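Local coordinates for protein kynurenine formamidase (Bacillus anthracis, PDB 4CO9) that hydrolyses N-formyl-L-kynurenine to L-kynurenine and formate with two zinc ions per subunit, the second step of tryptophan breakdown by the kynurenine pathway, at residues H56-P60 against L73-Y78. Numbering follows the deposited sequence. Where two conformers were deposited one is given.
Sequences HIDAP and LDIQVY. With ZN (zinc ion), chain P; ZN (zinc ion), chain O.
Ile57 packs against Leu73 and Tyr78 on the back of strand 56-58, which ends the HxxxHxD zinc motif (His52, His56, Asp58) of this cyclase-superfamily enzyme. Ile57 CB lies 4.0 Å from Tyr78 CE1. CG2 comes closer, 3.7 Å from the same Tyr78 CE1, approaching the ring obliquely. On the other branch, chi1 of 65° leaves CG1 flanked by the backbone N and C, and an unusual chi2 of 94°, off the staggered positions, swings CD1 round to meet Leu73 CD1 tip to tip at 3.8 Å, with the phenol oxygen of Tyr78 close by. Leu73 divides its two methyls: CD1 also touches Ala59 CB, while CD2 sits 3.8 Å from Pro60 CD, where the two side chains run in opposite senses as they pass.

No direct hydrogen bond joins the segments. A single water bridges them instead, donating to Asp58 O (2.7 Å) and accepting from Tyr78 OH (2.7 Å) at the edge of the ring, in its plane. The same hydroxyl also bonds to His172 ND1, and Val77 CG1 lies over one ring face, so the phenol is held at its tip and on a face.

Asp58 turns the other way from Ile57, as alternation along a strand demands. Its carboxylate bridges both zincs, with His56, His52, His163 and Glu175 completing the protein ligands. One water also spans the pair, 2.0 Å from each metal. On one zinc, His56 NE2 is a ligand at 2.3 Å, while ND1 across the ring is hydrogen-bonded to Gly54 O.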
ATOM      1  N   HIS C  56      -5.250   0.164  -8.104  1.00  6.64           N
ATOM      2  CA  HIS C  56      -4.078   1.008  -8.151  1.00  6.95           C
ATOM      3  C   HIS C  56      -4.438   2.452  -8.457  1.00  7.08           C
ATOM      4  O   HIS C  56      -5.559   2.745  -8.882  1.00  6.89           O
ATOM      5  CB  HIS C  56      -3.118   0.489  -9.229  1.00  7.07           C
ATOM      6  CG  HIS C  56      -3.610   0.714 -10.616  1.00  7.27           C
ATOM      7  ND1 HIS C  56      -4.505  -0.136 -11.229  1.00  7.39           N
ATOM      8  CD2 HIS C  56      -3.346   1.698 -11.506  1.00  7.28           C
ATOM      9  CE1 HIS C  56      -4.746   0.298 -12.450  1.00  7.49           C
ATOM     10  NE2 HIS C  56      -4.063   1.412 -12.638  1.00  7.48           N
ATOM     11  N   ILE C  57      -3.474   3.336  -8.256  1.00  7.23           N
ATOM     12  CA  ILE C  57      -3.642   4.745  -8.565  1.00  7.51           C
ATOM     13  C   ILE C  57      -2.687   5.143  -9.687  1.00  7.81           C
ATOM     14  O   ILE C  57      -1.594   4.583  -9.807  1.00  7.52           O
ATOM     15  CB  ILE C  57      -3.459   5.648  -7.311  1.00  7.58           C
ATOM     16  CG1 ILE C  57      -2.027   5.596  -6.751  1.00  7.79           C
ATOM     17  CG2 ILE C  57      -4.464   5.250  -6.247  1.00  7.50           C
ATOM     18  CD1 ILE C  57      -1.116   6.708  -7.269  1.00  7.97           C
ATOM     19  N   ASP C  58      -3.120   6.111 -10.491  1.00  7.99           N
ATOM     20  CA  ASP C  58      -2.308   6.687 -11.562  1.00  8.37           C
ATOM     21  C   ASP C  58      -1.653   7.985 -11.099  1.00  8.82           C
ATOM     22  O   ASP C  58      -2.298   8.811 -10.454  1.00  8.81           O
ATOM     23  CB  ASP C  58      -3.157   7.063 -12.760  1.00  8.48           C
ATOM     24  CG  ASP C  58      -3.761   5.887 -13.464  1.00  8.72           C
ATOM     25  OD1 ASP C  58      -3.368   4.729 -13.229  1.00  8.41           O
ATOM     26  OD2 ASP C  58      -4.676   6.145 -14.279  1.00  9.54           O
ATOM     27  N   ALA C  59      -0.379   8.166 -11.431  1.00  9.05           N
ATOM     28  CA  ALA C  59       0.279   9.467 -11.278  1.00  9.53           C
ATOM     29  C   ALA C  59       0.203  10.180 -12.632  1.00  9.92           C
ATOM     30  O   ALA C  59       0.071   9.518 -13.659  1.00 10.26           O
ATOM     31  CB  ALA C  59       1.723   9.287 -10.864  1.00  9.55           C
ATOM     32  N   PRO C  60       0.276  11.520 -12.640  1.00 10.18           N
ATOM     33  CA  PRO C  60       0.188  12.253 -13.900  1.00 10.24           C
ATOM     34  C   PRO C  60       1.292  11.862 -14.894  1.00 10.52           C
ATOM     35  O   PRO C  60       1.066  11.869 -16.105  1.00 10.68           O
ATOM     36  CB  PRO C  60       0.308  13.713 -13.463  1.00 10.33           C
ATOM     37  CG  PRO C  60      -0.241  13.717 -12.078  1.00 10.44           C
ATOM     38  CD  PRO C  60       0.179  12.416 -11.471  1.00 10.30           C
ATOM     39  N   LEU C  73       2.952  12.982  -5.084  1.00 12.27           N
ATOM     40  CA  LEU C  73       1.526  13.116  -4.835  1.00 12.50           C
ATOM     41  C   LEU C  73       1.219  13.308  -3.342  1.00 13.00           C
ATOM     42  O   LEU C  73       1.843  12.695  -2.470  1.00 12.92           O
ATOM     43  CB  LEU C  73       0.761  11.909  -5.374  1.00 12.46           C
ATOM     44  CG  LEU C  73       0.881  11.654  -6.879  1.00 12.61           C
ATOM     45  CD1 LEU C  73       0.326  10.277  -7.215  1.00 12.93           C
ATOM     46  CD2 LEU C  73       0.155  12.721  -7.673  1.00 12.76           C
ATOM     47  N   ASP C  74       0.225  14.143  -3.080  1.00 13.16           N
ATOM     48  CA  ASP C  74      -0.181  14.491  -1.724  1.00 13.71           C
ATOM     49  C   ASP C  74      -0.920  13.322  -1.057  1.00 12.74           C
ATOM     50  O   ASP C  74      -2.014  12.948  -1.472  1.00 11.83           O
ATOM     51  CB  ASP C  74      -1.066  15.731  -1.815  1.00 15.26           C
ATOM     52  CG  ASP C  74      -1.572  16.204  -0.481  1.00 16.90           C
ATOM     53  OD1 ASP C  74      -1.208  15.626   0.555  1.00 17.77           O
ATOM     54  OD2 ASP C  74      -2.353  17.177  -0.491  1.00 19.44           O
ATOM     55  N   ILE C  75      -0.342  12.759  -0.004  1.00 11.96           N
ATOM     56  CA  ILE C  75      -0.975  11.605   0.663  1.00 11.75           C
ATOM     57  C   ILE C  75      -2.347  11.896   1.289  1.00 11.50           C
ATOM     58  O   ILE C  75      -3.153  10.973   1.404  1.00 10.97           O
ATOM     59  CB  ILE C  75      -0.056  10.936   1.708  1.00 11.90           C
ATOM     60  CG1 ILE C  75       0.352  11.929   2.804  1.00 12.06           C
ATOM     61  CG2 ILE C  75       1.158  10.322   1.012  1.00 12.04           C
ATOM     62  CD1 ILE C  75       1.126  11.282   3.935  1.00 12.35           C
ATOM     63  N   GLN C  76      -2.634  13.164   1.629  1.00 11.19           N
ATOM     64  CA  GLN C  76      -3.942  13.519   2.232  1.00 11.23           C
ATOM     65  C   GLN C  76      -5.083  13.187   1.297  1.00 11.26           C
ATOM     66  O   GLN C  76      -6.179  12.940   1.754  1.00 11.30           O
ATOM     67  CB  GLN C  76      -3.927  15.028   2.640  0.50 11.11           C
ATOM     68  CG  GLN C  76      -2.659  15.616   3.351  0.60 10.86           C
ATOM     69  CD  GLN C  76      -2.192  14.831   4.563  0.60 10.78           C
ATOM     70  OE1 GLN C  76      -3.000  14.350   5.368  0.60 10.64           O
ATOM     71  NE2 GLN C  76      -0.883  14.692   4.692  0.60 10.62           N
ATOM     72  N   VAL C  77      -4.819  13.226  -0.006  1.00 11.54           N
ATOM     73  CA  VAL C  77      -5.830  12.946  -1.001  1.00 11.57           C
ATOM     74  C   VAL C  77      -6.378  11.526  -0.888  1.00 11.02           C
ATOM     75  O   VAL C  77      -7.573  11.280  -1.122  1.00 10.71           O
ATOM     76  CB  VAL C  77      -5.256  13.154  -2.419  1.00 12.17           C
ATOM     77  CG1 VAL C  77      -6.223  12.648  -3.480  1.00 12.35           C
ATOM     78  CG2 VAL C  77      -4.971  14.627  -2.663  1.00 12.94           C
ATOM     79  N   TYR C  78      -5.513  10.603  -0.482  1.00 10.29           N
ATOM     80  CA  TYR C  78      -5.833   9.181  -0.536  1.00 10.17           C
ATOM     81  C   TYR C  78      -6.356   8.586   0.779  1.00 10.39           C
ATOM     82  O   TYR C  78      -6.529   7.374   0.867  1.00  9.98           O
ATOM     83  CB  TYR C  78      -4.601   8.409  -1.010  1.00  9.99           C
ATOM     84  CG  TYR C  78      -4.149   8.827  -2.375  1.00  9.84           C
ATOM     85  CD1 TYR C  78      -4.729   8.276  -3.511  1.00  9.91           C
ATOM     86  CD2 TYR C  78      -3.181   9.807  -2.544  1.00  9.69           C
ATOM     87  CE1 TYR C  78      -4.332   8.669  -4.786  1.00  9.93           C
ATOM     88  CE2 TYR C  78      -2.781  10.213  -3.809  1.00  9.83           C
ATOM     89  CZ  TYR C  78      -3.360   9.633  -4.933  1.00  9.91           C
ATOM     90  OH  TYR C  78      -2.972  10.025  -6.201  1.00 10.20           O
TER
HETATM   91 ZN    ZN P 402      -3.754   2.976 -14.271  1.00 22.07          ZN
HETATM   92 ZN    ZN O 401      -5.595   5.050 -15.667  1.00 23.31          ZN
HETATM   93  O   HOH W   1      -4.089   9.089  -8.494  1.00  7.92           O
HETATM   94  O   HOH W   2      -4.147   3.715 -16.144  1.00  9.58           O
HETATM   95  O   HOH W   3      -6.445   3.718 -17.647  1.00 18.80           O